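Local coordinates for protein UTP-glucose-1-phosphate uridylyltransferase 2 (Trypanosoma brucei, PDB 3GUE) that probably catalyses the formation of UDP-glucose and diphosphate from UTP and alpha-D-glucose 1-phosphate, at residues L434-S439 with S453-V458; R249-K254 with P407-L412; K203-L208 with E312-M317; T71-Q76 with Y212-I217. All coordinates share one frame; numbering follows the deposited sequence.

Contact 1. Residues L434-S439 with S453-V458; sequences LRQCTS and SVRGNV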
loop_
_atom_site.group_PDB
_atom_site.type_symbol
_atom_site.label_atom_id
_atom_site.label_comp_id
_atom_site.label_asym_id
_atom_site.label_seq_id
_atom_site.Cartn_x
_atom_site.Cartn_y
_atom_site.Cartn_z
ATOM N N LEU A 434 3.257 -9.300 21.816
ATOM C CA LEU A 434 4.318 -9.601 20.825
ATOM C C LEU A 434 5.497 -8.620 20.861
ATOM O O LEU A 434 6.379 -8.675 20.015
ATOM C CB LEU A 434 3.736 -9.654 19.390
ATOM C CG LEU A 434 2.709 -10.784 19.123
ATOM C CD1 LEU A 434 2.037 -10.551 17.816
ATOM C CD2 LEU A 434 3.357 -12.180 19.125
ATOM N N ARG A 435 5.508 -7.719 21.830
ATOM C CA ARG A 435 6.610 -6.765 21.956
ATOM C C ARG A 435 7.985 -7.424 22.194
ATOM O O ARG A 435 8.994 -6.895 21.768
ATOM C CB ARG A 435 6.311 -5.680 23.018
ATOM C CG ARG A 435 5.984 -6.219 24.402
ATOM C CD ARG A 435 5.734 -5.108 25.433
ATOM N NE ARG A 435 5.508 -5.734 26.733
ATOM C CZ ARG A 435 6.475 -6.225 27.513
ATOM N NH1 ARG A 435 7.759 -6.138 27.148
ATOM N NH2 ARG A 435 6.160 -6.796 28.669
ATOM N N GLN A 436 8.015 -8.594 22.825
ATOM C CA GLN A 436 9.268 -9.327 23.030
ATOM C C GLN A 436 9.483 -10.432 21.987
ATOM O O GLN A 436 10.372 -11.270 22.147
ATOM C CB GLN A 436 9.321 -9.949 24.437
ATOM C CG GLN A 436 8.800 -9.059 25.561
ATOM C CD GLN A 436 8.917 -9.719 26.921
ATOM O OE1 GLN A 436 7.941 -10.265 27.452
ATOM N NE2 GLN A 436 10.113 -9.700 27.478
ATOM N N CYS A 437 8.648 -10.457 20.943
ATOM C CA CYS A 437 8.677 -11.542 19.976
ATOM C C CYS A 437 9.579 -11.213 18.790
ATOM O O CYS A 437 9.422 -10.179 18.143
ATOM C CB CYS A 437 7.256 -11.854 19.512
ATOM S SG CYS A 437 7.213 -13.029 18.187
ATOM N N THR A 438 10.552 -12.071 18.514
ATOM C CA THR A 438 11.374 -11.877 17.305
ATOM C C THR A 438 10.747 -12.625 16.114
ATOM O O THR A 438 10.955 -12.264 14.959
ATOM C CB THR A 438 12.892 -12.261 17.478
ATOM O OG1 THR A 438 13.032 -13.665 17.677
ATOM C CG2 THR A 438 13.547 -11.545 18.642
ATOM N N SER A 439 9.960 -13.652 16.416
ATOM C CA SER A 439 9.454 -14.562 15.388
ATOM C C SER A 439 8.280 -15.374 15.931
ATOM O O SER A 439 8.356 -15.918 17.018
ATOM C CB SER A 439 10.585 -15.504 14.974
ATOM O OG SER A 439 10.248 -16.232 13.838
ATOM N N SER A 453 1.707 -14.153 26.479
ATOM C CA SER A 453 2.932 -13.411 26.216
ATOM C C SER A 453 3.808 -14.229 25.272
ATOM O O SER A 453 4.183 -15.356 25.595
ATOM C CB SER A 453 3.651 -13.106 27.545
ATOM O OG SER A 453 4.992 -12.676 27.352
ATOM N N VAL A 454 4.090 -13.695 24.085
ATOM C CA VAL A 454 4.975 -14.421 23.137
ATOM C C VAL A 454 6.387 -13.791 23.155
ATOM O O VAL A 454 6.540 -12.571 22.969
ATOM C CB VAL A 454 4.393 -14.516 21.687
ATOM C CG1 VAL A 454 5.390 -15.119 20.732
ATOM C CG2 VAL A 454 3.078 -15.286 21.635
ATOM N N ARG A 455 7.404 -14.625 23.400
ATOM C CA ARG A 455 8.762 -14.142 23.609
ATOM C C ARG A 455 9.793 -14.921 22.781
ATOM O O ARG A 455 9.770 -16.169 22.732
ATOM C CB ARG A 455 9.144 -14.258 25.089
ATOM C CG ARG A 455 8.288 -13.453 26.027
ATOM C CD ARG A 455 8.479 -13.912 27.471
ATOM N NE ARG A 455 7.506 -13.247 28.333
ATOM C CZ ARG A 455 7.465 -13.317 29.660
ATOM N NH1 ARG A 455 8.348 -14.033 30.338
ATOM N NH2 ARG A 455 6.514 -12.667 30.308
ATOM N N GLY A 456 10.716 -14.184 22.175
ATOM C CA GLY A 456 11.804 -14.797 21.404
ATOM C C GLY A 456 11.294 -15.359 20.089
ATOM O O GLY A 456 10.554 -14.671 19.389
ATOM N N ASN A 457 11.730 -16.581 19.756
ATOM C CA ASN A 457 11.265 -17.330 18.584
ATOM C C ASN A 457 10.265 -18.451 18.914
ATOM O O ASN A 457 10.663 -19.538 19.370
ATOM C CB ASN A 457 12.456 -17.919 17.823
ATOM C CG ASN A 457 13.359 -16.847 17.229
ATOM O OD1 ASN A 457 14.578 -16.958 17.257
ATOM N ND2 ASN A 457 12.756 -15.798 16.707
ATOM N N VAL A 458 8.978 -18.200 18.661
ATOM C CA VAL A 458 7.904 -19.139 19.012
ATOM C C VAL A 458 7.292 -19.854 17.803
ATOM O O VAL A 458 6.920 -19.217 16.817
ATOM C CB VAL A 458 6.821 -18.453 19.875
ATOM C CG1 VAL A 458 5.546 -19.334 20.057
ATOM C CG2 VAL A 458 7.402 -18.089 21.223
HETATM O O HOH W 1 5.857 -10.206 24.087
HETATM O O HOH W 2 9.103 -18.854 14.908
#
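The amide of Gln436 and the guanidinium of Arg455 lie alongside each other and point the same way, their planes 54° apart. Gln436 OE1 comes in obliquely, 3.1 Å from Arg455 NE and also close to CG of that arginine. The guanidinium is held within its own segment: Arg455 NE donates to Ser453 OG at 2.8 Å, with the hydroxyl 24° out of the plane. Next to this polar pair the backbones engage. Gly456 N gives a nearly straight bond to Gln436 O (2.9 Å, 171° at the hydrogen), while Gly456 O is gripped by two donors from the same face of its plane, Thr438 N at 2.7 Å and Ser439 N at 3.2 Å. Val458 N then bonds to Ser439 O. The pairings Cys437 with Gly456 and Ser439 with Asn457 differ in register by one residue, a beta bulge. On the inner side, Leu434 CD2 packs on Val454 CB at 3.6 Å, and Cys437 SG lies 3.8 Å from Val454 CG1. The parallel pairing with corners at Thr438 and Gly456-Asn457 is consistent with the left-handed beta-helix of this family's C-terminal region. Ala409 of strand 409-412 bonds to Thr438 on one side, and Arg455 to Leu476 of strand 475-477 on the other.

Contact 2. Residues R249-K254 with P407-L412; sequences RTESDK and PPAIDL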
loop_
_atom_site.group_PDB
_atom_site.type_symbol
_atom_site.label_atom_id
_atom_site.label_comp_id
_atom_site.label_asym_id
_atom_site.label_seq_id
_atom_site.Cartn_x
_atom_site.Cartn_y
_atom_site.Cartn_z
ATOM N N ARG A 249 15.203 -3.111 4.543
ATOM C CA ARG A 249 14.316 -4.246 4.539
ATOM C C ARG A 249 14.571 -5.177 5.734
ATOM O O ARG A 249 15.715 -5.399 6.110
ATOM C CB ARG A 249 14.469 -5.020 3.238
ATOM C CG ARG A 249 13.242 -5.843 2.858
ATOM C CD ARG A 249 13.486 -6.462 1.510
ATOM N NE ARG A 249 12.386 -7.299 1.034
ATOM C CZ ARG A 249 12.457 -8.044 -0.060
ATOM N NH1 ARG A 249 13.570 -8.037 -0.799
ATOM N NH2 ARG A 249 11.418 -8.765 -0.434
ATOM N N THR A 250 13.478 -5.698 6.304
ATOM C CA THR A 250 13.494 -6.674 7.399
ATOM C C THR A 250 12.884 -7.990 6.919
ATOM O O THR A 250 12.336 -8.071 5.814
ATOM C CB THR A 250 12.680 -6.181 8.632
ATOM O OG1 THR A 250 11.303 -6.007 8.262
ATOM C CG2 THR A 250 13.233 -4.854 9.176
ATOM N N GLU A 251 12.963 -9.021 7.752
ATOM C CA GLU A 251 12.372 -10.316 7.437
ATOM C C GLU A 251 10.838 -10.244 7.237
ATOM O O GLU A 251 10.273 -11.033 6.471
ATOM C CB GLU A 251 12.735 -11.318 8.529
ATOM C CG GLU A 251 12.988 -12.724 8.034
ATOM C CD GLU A 251 12.928 -13.758 9.148
ATOM O OE1 GLU A 251 13.506 -13.520 10.238
ATOM O OE2 GLU A 251 12.296 -14.819 8.929
ATOM N N SER A 252 10.179 -9.286 7.897
ATOM C CA SER A 252 8.740 -9.057 7.703
ATOM C C SER A 252 8.347 -8.408 6.347
ATOM O O SER A 252 7.172 -8.382 5.985
ATOM C CB SER A 252 8.172 -8.243 8.876
ATOM O OG SER A 252 8.679 -6.923 8.879
ATOM N N ASP A 253 9.303 -7.879 5.585
ATOM C CA ASP A 253 8.933 -7.186 4.323
ATOM C C ASP A 253 8.940 -8.207 3.188
ATOM O O ASP A 253 9.981 -8.439 2.560
ATOM C CB ASP A 253 9.847 -5.992 3.999
ATOM C CG ASP A 253 9.937 -4.967 5.145
ATOM O OD1 ASP A 253 8.886 -4.513 5.656
ATOM O OD2 ASP A 253 11.070 -4.615 5.525
ATOM N N LYS A 254 7.775 -8.800 2.921
ATOM C CA LYS A 254 7.671 -9.923 1.965
ATOM C C LYS A 254 6.820 -9.583 0.739
ATOM O O LYS A 254 7.006 -10.153 -0.367
ATOM C CB LYS A 254 7.064 -11.121 2.659
ATOM C CG LYS A 254 7.982 -11.751 3.682
ATOM C CD LYS A 254 7.324 -12.934 4.339
ATOM C CE LYS A 254 8.245 -13.552 5.382
ATOM N NZ LYS A 254 9.678 -13.722 4.911
ATOM N N PRO A 407 10.445 -5.588 13.089
ATOM C CA PRO A 407 9.157 -6.108 13.533
ATOM C C PRO A 407 9.253 -7.615 13.789
ATOM O O PRO A 407 10.114 -8.285 13.186
ATOM C CB PRO A 407 8.234 -5.840 12.337
ATOM C CG PRO A 407 8.923 -4.716 11.565
ATOM C CD PRO A 407 10.375 -5.036 11.719
ATOM N N PRO A 408 8.381 -8.150 14.674
ATOM C CA PRO A 408 8.323 -9.609 14.824
ATOM C C PRO A 408 8.090 -10.209 13.436
ATOM O O PRO A 408 7.307 -9.644 12.657
ATOM C CB PRO A 408 7.053 -9.829 15.650
ATOM C CG PRO A 408 6.798 -8.562 16.351
ATOM C CD PRO A 408 7.386 -7.458 15.518
ATOM N N ALA A 409 8.765 -11.313 13.114
ATOM C CA ALA A 409 8.525 -11.961 11.826
ATOM C C ALA A 409 7.400 -13.004 11.989
ATOM O O ALA A 409 7.622 -14.115 12.492
ATOM C CB ALA A 409 9.803 -12.589 11.285
ATOM N N ILE A 410 6.199 -12.640 11.565
ATOM C CA ILE A 410 4.987 -13.468 11.796
ATOM C C ILE A 410 4.583 -14.258 10.526
ATOM O O ILE A 410 4.217 -13.660 9.493
ATOM C CB ILE A 410 3.813 -12.608 12.344
ATOM C CG1 ILE A 410 4.262 -11.783 13.565
ATOM C CG2 ILE A 410 2.560 -13.499 12.691
ATOM C CD1 ILE A 410 3.225 -10.761 14.083
ATOM N N ASP A 411 4.666 -15.591 10.622
ATOM C CA ASP A 411 4.235 -16.504 9.551
ATOM C C ASP A 411 2.979 -17.257 10.006
ATOM O O ASP A 411 3.018 -18.171 10.869
ATOM C CB ASP A 411 5.364 -17.464 9.145
ATOM C CG ASP A 411 4.940 -18.507 8.100
ATOM O OD1 ASP A 411 3.795 -18.532 7.614
ATOM O OD2 ASP A 411 5.781 -19.348 7.761
ATOM N N LEU A 412 1.858 -16.839 9.433
ATOM C CA LEU A 412 0.567 -17.444 9.754
ATOM C C LEU A 412 0.159 -18.371 8.582
ATOM O O LEU A 412 0.137 -17.937 7.427
ATOM C CB LEU A 412 -0.482 -16.360 10.039
ATOM C CG LEU A 412 -0.372 -15.430 11.282
ATOM C CD1 LEU A 412 -1.563 -14.488 11.428
ATOM C CD2 LEU A 412 -0.176 -16.222 12.588
HETATM O O HOH W 3 11.136 -8.350 10.674
#
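Thr250 and Pro407 cross at about a right angle, and three atoms of the threonine, CB, OG1 and CG2, gather on the same ring carbon; the closest is OG1, 3.7 Å from Pro407 CD. Ser252 approaches the neighbouring corner of that ring with its hydroxyl, OG lying 3.5 Å from Pro407 CG. Both hydroxyls sit between the backbone N and the carbonyl carbon of their own residue (chi1 62° for Thr250, 68° for Ser252), a rotation that lets them meet each other: Thr250 OG1 and Ser252 OG are hydrogen-bonded at 2.8 Å. These residues belong to a type I turn, Thr250 to Asp253, in the loop linking strands 242-248 and 257-262 of the GT-A-like catalytic part, while Pro407 leads into strand 409-412, an edge strand of the parallel C-terminal sheet. No direct hydrogen bond joins the two segments. Instead one water accepts from Ser252 N at 3.1 Å and donates to Pro407 O at 2.7 Å. The carboxylate of Glu251 rests against the methyl of Ala409, OE1 being 4.0 Å from CB. Within the turn Asp253 OD2 receives Thr250 N at 2.8 Å, on its anti side but tilted out of the carboxylate plane; from outside, Arg369 forms a salt bridge with Asp253 OD1.

Contact 3. Residues K203-L208 with E312-M317; sequences KLDYLL and ELKKMM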
loop_
_atom_site.group_PDB
_atom_site.type_symbol
_atom_site.label_atom_id
_atom_site.label_comp_id
_atom_site.label_asym_id
_atom_site.label_seq_id
_atom_site.Cartn_x
_atom_site.Cartn_y
_atom_site.Cartn_z
ATOM N N LYS A 203 -8.200 18.327 -10.286
ATOM C CA LYS A 203 -7.686 18.558 -8.930
ATOM C C LYS A 203 -6.256 19.130 -8.997
ATOM O O LYS A 203 -5.951 20.053 -8.269
ATOM C CB LYS A 203 -7.718 17.289 -8.038
ATOM C CG LYS A 203 -8.994 17.124 -7.190
ATOM C CD LYS A 203 -9.060 18.174 -6.057
ATOM C CE LYS A 203 -10.032 17.765 -4.951
ATOM N NZ LYS A 203 -11.371 18.291 -5.187
ATOM N N LEU A 204 -5.422 18.599 -9.892
ATOM C CA LEU A 204 -4.044 19.083 -10.033
ATOM C C LEU A 204 -3.992 20.584 -10.393
ATOM O O LEU A 204 -3.328 21.351 -9.708
ATOM C CB LEU A 204 -3.240 18.264 -11.043
ATOM C CG LEU A 204 -1.764 18.712 -11.151
ATOM C CD1 LEU A 204 -1.021 18.581 -9.813
ATOM C CD2 LEU A 204 -1.049 17.979 -12.252
ATOM N N ASP A 205 -4.676 20.981 -11.456
ATOM C CA ASP A 205 -4.839 22.402 -11.807
ATOM C C ASP A 205 -5.437 23.257 -10.700
ATOM O O ASP A 205 -5.026 24.410 -10.514
ATOM C CB ASP A 205 -5.726 22.544 -13.037
ATOM C CG ASP A 205 -5.046 22.078 -14.300
ATOM O OD1 ASP A 205 -3.822 22.296 -14.425
ATOM O OD2 ASP A 205 -5.744 21.503 -15.169
ATOM N N TYR A 206 -6.431 22.711 -10.000
ATOM C CA TYR A 206 -7.025 23.398 -8.860
ATOM C C TYR A 206 -6.006 23.669 -7.737
ATOM O O TYR A 206 -5.863 24.814 -7.305
ATOM C CB TYR A 206 -8.275 22.674 -8.318
ATOM C CG TYR A 206 -8.843 23.380 -7.106
ATOM C CD1 TYR A 206 -9.523 24.597 -7.242
ATOM C CD2 TYR A 206 -8.653 22.870 -5.821
ATOM C CE1 TYR A 206 -10.025 25.268 -6.129
ATOM C CE2 TYR A 206 -9.158 23.532 -4.702
ATOM C CZ TYR A 206 -9.831 24.727 -4.855
ATOM O OH TYR A 206 -10.333 25.401 -3.746
ATOM N N LEU A 207 -5.319 22.625 -7.263
ATOM C CA LEU A 207 -4.246 22.771 -6.235
ATOM C C LEU A 207 -3.109 23.741 -6.626
ATOM O O LEU A 207 -2.724 24.605 -5.842
ATOM C CB LEU A 207 -3.641 21.415 -5.859
ATOM C CG LEU A 207 -4.485 20.336 -5.199
ATOM C CD1 LEU A 207 -3.738 19.001 -5.185
ATOM C CD2 LEU A 207 -4.859 20.765 -3.794
ATOM N N LEU A 208 -2.590 23.603 -7.845
ATOM C CA LEU A 208 -1.581 24.532 -8.372
ATOM C C LEU A 208 -2.060 25.977 -8.448
ATOM O O LEU A 208 -1.285 26.912 -8.237
ATOM C CB LEU A 208 -1.104 24.074 -9.750
ATOM C CG LEU A 208 -0.285 22.787 -9.820
ATOM C CD1 LEU A 208 -0.259 22.316 -11.264
ATOM C CD2 LEU A 208 1.144 22.985 -9.289
ATOM N N GLU A 312 6.059 19.915 -11.484
ATOM C CA GLU A 312 6.786 18.932 -12.307
ATOM C C GLU A 312 5.829 17.868 -12.877
ATOM O O GLU A 312 5.898 17.533 -14.061
ATOM C CB GLU A 312 7.935 18.262 -11.549
ATOM C CG GLU A 312 9.118 19.185 -11.215
ATOM C CD GLU A 312 9.654 19.952 -12.423
ATOM O OE1 GLU A 312 9.692 19.376 -13.535
ATOM O OE2 GLU A 312 10.032 21.134 -12.255
ATOM N N LEU A 313 4.941 17.339 -12.039
ATOM C CA LEU A 313 3.908 16.430 -12.552
ATOM C C LEU A 313 3.090 17.074 -13.653
ATOM O O LEU A 313 2.838 16.451 -14.690
ATOM C CB LEU A 313 2.990 15.920 -11.441
ATOM C CG LEU A 313 1.887 14.987 -11.911
ATOM C CD1 LEU A 313 2.429 13.588 -12.268
ATOM C CD2 LEU A 313 0.699 14.907 -10.909
ATOM N N LYS A 314 2.693 18.324 -13.445
ATOM C CA LYS A 314 1.873 19.017 -14.418
ATOM C C LYS A 314 2.597 19.101 -15.757
ATOM O O LYS A 314 2.022 18.778 -16.803
ATOM C CB LYS A 314 1.516 20.420 -13.909
ATOM C CG LYS A 314 0.873 21.323 -14.942
ATOM C CD LYS A 314 -0.603 21.015 -15.173
ATOM C CE LYS A 314 -1.140 21.837 -16.356
ATOM N NZ LYS A 314 -0.686 23.276 -16.264
ATOM N N LYS A 315 3.861 19.527 -15.703
ATOM C CA LYS A 315 4.732 19.641 -16.882
ATOM C C LYS A 315 4.947 18.305 -17.598
ATOM O O LYS A 315 4.968 18.259 -18.826
ATOM C CB LYS A 315 6.082 20.270 -16.488
ATOM C CG LYS A 315 5.950 21.721 -16.038
ATOM C CD LYS A 315 7.222 22.244 -15.360
ATOM C CE LYS A 315 8.215 22.795 -16.363
ATOM N NZ LYS A 315 9.328 23.562 -15.704
ATOM N N MET A 316 5.095 17.222 -16.838
ATOM C CA MET A 316 5.222 15.891 -17.439
ATOM C C MET A 316 3.925 15.469 -18.134
ATOM O O MET A 316 3.948 15.077 -19.307
ATOM C CB MET A 316 5.652 14.862 -16.399
ATOM C CG MET A 316 6.254 13.569 -16.979
ATOM S SD MET A 316 6.972 12.530 -15.680
ATOM C CE MET A 316 7.481 13.798 -14.509
ATOM N N MET A 317 2.801 15.594 -17.428
ATOM C CA MET A 317 1.500 15.167 -17.944
ATOM C C MET A 317 1.150 15.900 -19.243
ATOM O O MET A 317 0.702 15.270 -20.200
ATOM C CB MET A 317 0.379 15.326 -16.898
ATOM C CG MET A 317 0.524 14.486 -15.622
ATOM S SD MET A 317 0.601 12.705 -15.813
ATOM C CE MET A 317 -1.108 12.333 -16.192
#
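With chi1 at -177°, Leu204 carries its CG to the far side from the backbone N, and this sends CD2 across to the other helix. There it meets two neighbours at equal range: Leu313 CD2 at 3.8 Å, the two leucines crossing at a slant, and Lys314 CA, also 3.8 Å from Leu204 CD2. Lys314 is kinked at chi2 (78°) and again at chi4, which leads its aliphatic chain past Leu208 toward Asp205. Its first carbons serve as an apolar surface, Leu208 CD1 lying 3.7 Å from Lys314 CB. Farther out the chain passes Asp205 at about a right angle. Asp205 OD1 is 3.3 Å from Lys314 CE and 3.8 Å from Lys314 NZ, a long salt bridge in which the carboxylate oxygen lies nearer the methylene than the amine. A second carboxylate, that of Asp318, makes a weak, long ion pair with the same amine, so its charge is probably shared between the two acids. Leucines are thus buried at one end, with an ion pair toward the exposed rim. The axes of segments 203-208 and 312-317 come within 10.8 Å, with 139° between their directions. Leu204 and Leu208 also touch Leu310 at the start of helix 310-319. That helix follows strand 300-309 directly, whereas helix 203-209 precedes strand 214-219; these strands are antiparallel neighbours in the central mixed sheet, and Leu207 reaches Met129 of strand 128-132 there.

Contact 4. Residues T71-Q76 with Y212-I217; sequences TALLRQ and YRYMFI
Gln76 O is the pivot between the two segments, receiving two successive backbone N-H groups. Arg213 N donates at 3.0 Å, in the carbonyl plane and on a lone pair, and Tyr214 N at 3.1 Å from above that plane, 39° out of it. Tyr212 CA adds a CA-H...O contact at 3.4 Å, so three consecutive residues close round one carbonyl. The same oxygen lies at the edge of the Tyr212 ring, near its plane, while the preceding carbonyl, Arg75 O, reaches Tyr212 CE1 at 3.3 Å. Beyond the backbone, the extended side chain of Gln76 runs beside Tyr214 and points the same way. Its amide is nearly coplanar with the phenol ring, the planes differing by 8°, and NE2 stands at the ring edge, 3.9 Å from Tyr214 CE2. Leu73 CD2 packs against that same carbon, Tyr214 CE2, at 3.7 Å. A second shell of partners surrounds these groups. Tyr214 OH is hydrogen-bonded to His236 ND1 of helix 229-237, whose residues also flank Leu73. Arg213 bends at chi2, and its NH1 bonds back to Tyr212 O at 3.0 Å as well as to Leu208 O. Gln76 NE2 and Arg213 NE each hydrogen-bond to glycerol, probably from the crystallisation liquor. Gln76 stands immediately before strand 77-83, which runs parallel to strand 214-219, so the contact joins the beginnings of two adjacent strands. Such parallel central strands are characteristic of the Rossmann-like core of GT-A nucleotidyltransferases; here their far ends carry Asn83 and Asn219, followed by Gly84, Gly85 and Gly220, all binding UDP-glucose.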
loop_
_atom_site.group_PDB
_atom_site.type_symbol
_atom_site.label_atom_id
_atom_site.label_comp_id
_atom_site.label_asym_id
_atom_site.label_seq_id
_atom_site.Cartn_x
_atom_site.Cartn_y
_atom_site.Cartn_z
ATOM N N THR A 71 8.952 27.083 6.506
ATOM C CA THR A 71 7.468 27.033 6.637
ATOM C C THR A 71 6.757 27.440 5.336
ATOM O O THR A 71 5.677 26.953 5.051
ATOM C CB THR A 71 6.949 27.866 7.838
ATOM O OG1 THR A 71 7.752 27.580 8.985
ATOM C CG2 THR A 71 5.491 27.513 8.180
ATOM N N ALA A 72 7.389 28.302 4.540
ATOM C CA ALA A 72 6.897 28.636 3.198
ATOM C C ALA A 72 6.616 27.413 2.305
ATOM O O ALA A 72 5.631 27.415 1.547
ATOM C CB ALA A 72 7.839 29.618 2.512
ATOM N N LEU A 73 7.456 26.379 2.412
ATOM C CA LEU A 73 7.206 25.077 1.758
ATOM C C LEU A 73 6.043 24.268 2.314
ATOM O O LEU A 73 5.287 23.662 1.547
ATOM C CB LEU A 73 8.479 24.204 1.720
ATOM C CG LEU A 73 9.552 24.722 0.755
ATOM C CD1 LEU A 73 10.871 24.035 1.027
ATOM C CD2 LEU A 73 9.133 24.624 -0.771
ATOM N N LEU A 74 5.894 24.225 3.637
ATOM C CA LEU A 74 4.747 23.543 4.242
ATOM C C LEU A 74 3.433 24.173 3.774
ATOM O O LEU A 74 2.432 23.481 3.510
ATOM C CB LEU A 74 4.833 23.599 5.769
ATOM C CG LEU A 74 3.665 22.962 6.514
ATOM C CD1 LEU A 74 3.520 21.461 6.252
ATOM C CD2 LEU A 74 3.757 23.264 8.005
ATOM N N ARG A 75 3.451 25.498 3.646
ATOM C CA ARG A 75 2.312 26.208 3.099
ATOM C C ARG A 75 1.997 25.767 1.668
ATOM O O ARG A 75 0.880 25.948 1.194
ATOM C CB ARG A 75 2.553 27.723 3.180
ATOM C CG ARG A 75 2.473 28.295 4.594
ATOM C CD ARG A 75 2.238 29.796 4.539
ATOM N NE ARG A 75 3.377 30.495 3.947
ATOM C CZ ARG A 75 4.461 30.903 4.607
ATOM N NH1 ARG A 75 4.582 30.717 5.921
ATOM N NH2 ARG A 75 5.448 31.482 3.940
ATOM N N GLN A 76 2.974 25.173 0.985
ATOM C CA GLN A 76 2.750 24.632 -0.378
ATOM C C GLN A 76 2.362 23.135 -0.425
ATOM O O GLN A 76 2.133 22.572 -1.515
ATOM C CB GLN A 76 4.000 24.863 -1.232
ATOM C CG GLN A 76 4.158 26.325 -1.646
ATOM C CD GLN A 76 5.510 26.684 -2.245
ATOM O OE1 GLN A 76 5.864 27.863 -2.323
ATOM N NE2 GLN A 76 6.271 25.691 -2.653
ATOM N N TYR A 212 -0.337 25.549 -4.226
ATOM C CA TYR A 212 0.268 24.295 -3.759
ATOM C C TYR A 212 1.208 23.715 -4.834
ATOM O O TYR A 212 0.892 23.778 -6.024
ATOM C CB TYR A 212 -0.805 23.294 -3.292
ATOM C CG TYR A 212 -1.661 23.833 -2.164
ATOM C CD1 TYR A 212 -1.126 23.995 -0.878
ATOM C CD2 TYR A 212 -2.994 24.255 -2.389
ATOM C CE1 TYR A 212 -1.890 24.508 0.161
ATOM C CE2 TYR A 212 -3.771 24.781 -1.341
ATOM C CZ TYR A 212 -3.214 24.895 -0.070
ATOM O OH TYR A 212 -3.943 25.392 0.992
ATOM N N ARG A 213 2.364 23.188 -4.407
ATOM C CA ARG A 213 3.393 22.679 -5.306
ATOM C C ARG A 213 3.887 21.287 -4.911
ATOM O O ARG A 213 4.615 20.665 -5.671
ATOM C CB ARG A 213 4.619 23.619 -5.324
ATOM C CG ARG A 213 4.427 24.962 -5.992
ATOM C CD ARG A 213 4.167 24.808 -7.513
ATOM N NE ARG A 213 3.923 26.121 -8.127
ATOM C CZ ARG A 213 2.723 26.674 -8.268
ATOM N NH1 ARG A 213 1.649 26.045 -7.839
ATOM N NH2 ARG A 213 2.588 27.858 -8.839
ATOM N N TYR A 214 3.547 20.827 -3.708
ATOM C CA TYR A 214 4.049 19.548 -3.199
ATOM C C TYR A 214 2.953 18.693 -2.590
ATOM O O TYR A 214 2.035 19.203 -1.912
ATOM C CB TYR A 214 5.160 19.790 -2.170
ATOM C CG TYR A 214 6.417 20.349 -2.779
ATOM C CD1 TYR A 214 7.298 19.527 -3.458
ATOM C CD2 TYR A 214 6.710 21.720 -2.711
ATOM C CE1 TYR A 214 8.497 20.045 -4.038
ATOM C CE2 TYR A 214 7.877 22.235 -3.288
ATOM C CZ TYR A 214 8.772 21.390 -3.936
ATOM O OH TYR A 214 9.930 21.906 -4.527
ATOM N N MET A 215 3.063 17.391 -2.821
ATOM C CA MET A 215 2.116 16.448 -2.296
ATOM C C MET A 215 2.828 15.291 -1.620
ATOM O O MET A 215 3.671 14.648 -2.219
ATOM C CB MET A 215 1.200 15.908 -3.396
ATOM C CG MET A 215 0.288 14.796 -2.921
ATOM S SD MET A 215 -0.929 14.368 -4.177
ATOM C CE MET A 215 -1.894 15.874 -4.247
ATOM N N PHE A 216 2.449 15.042 -0.372
ATOM C CA PHE A 216 2.863 13.852 0.345
ATOM C C PHE A 216 1.786 12.754 0.277
ATOM O O PHE A 216 0.632 12.945 0.723
ATOM C CB PHE A 216 3.264 14.203 1.792
ATOM C CG PHE A 216 3.666 12.995 2.615
ATOM C CD1 PHE A 216 4.823 12.289 2.309
ATOM C CD2 PHE A 216 2.887 12.581 3.690
ATOM C CE1 PHE A 216 5.194 11.172 3.023
ATOM C CE2 PHE A 216 3.257 11.435 4.450
ATOM C CZ PHE A 216 4.409 10.744 4.109
ATOM N N ILE A 217 2.183 11.610 -0.280
ATOM C CA ILE A 217 1.310 10.448 -0.480
ATOM C C ILE A 217 1.848 9.257 0.298
ATOM O O ILE A 217 3.053 8.998 0.298
ATOM C CB ILE A 217 1.238 10.023 -1.975
ATOM C CG1 ILE A 217 1.267 11.232 -2.916
ATOM C CG2 ILE A 217 0.006 9.092 -2.252
ATOM C CD1 ILE A 217 1.506 10.822 -4.367
#

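Overall arrangement
The four contacts form two pairs in separate regions of the molecule. Contacts 1 and 2 have centres 12 Å apart and meet directly where Thr438 O probably accepts a hydrogen bond from Ala409 N at 3.0 Å, since strands 409-412 and 437-443 are neighbours. Contacts 3 and 4, with centres 13 Å apart, are joined through Leu207 O and Tyr212 N, also 3.0 Å apart, as helix 203-209 runs on toward strand 214-219. Between the pairs, the centres of contacts 1 and 3 are 47 Å apart. Contact 2 lies nearest the active site: the side chain of Ser252 is about 10 Å from the bound UDP-glucose, whereas contacts 1, 3 and 4 lie away from the annotated sites.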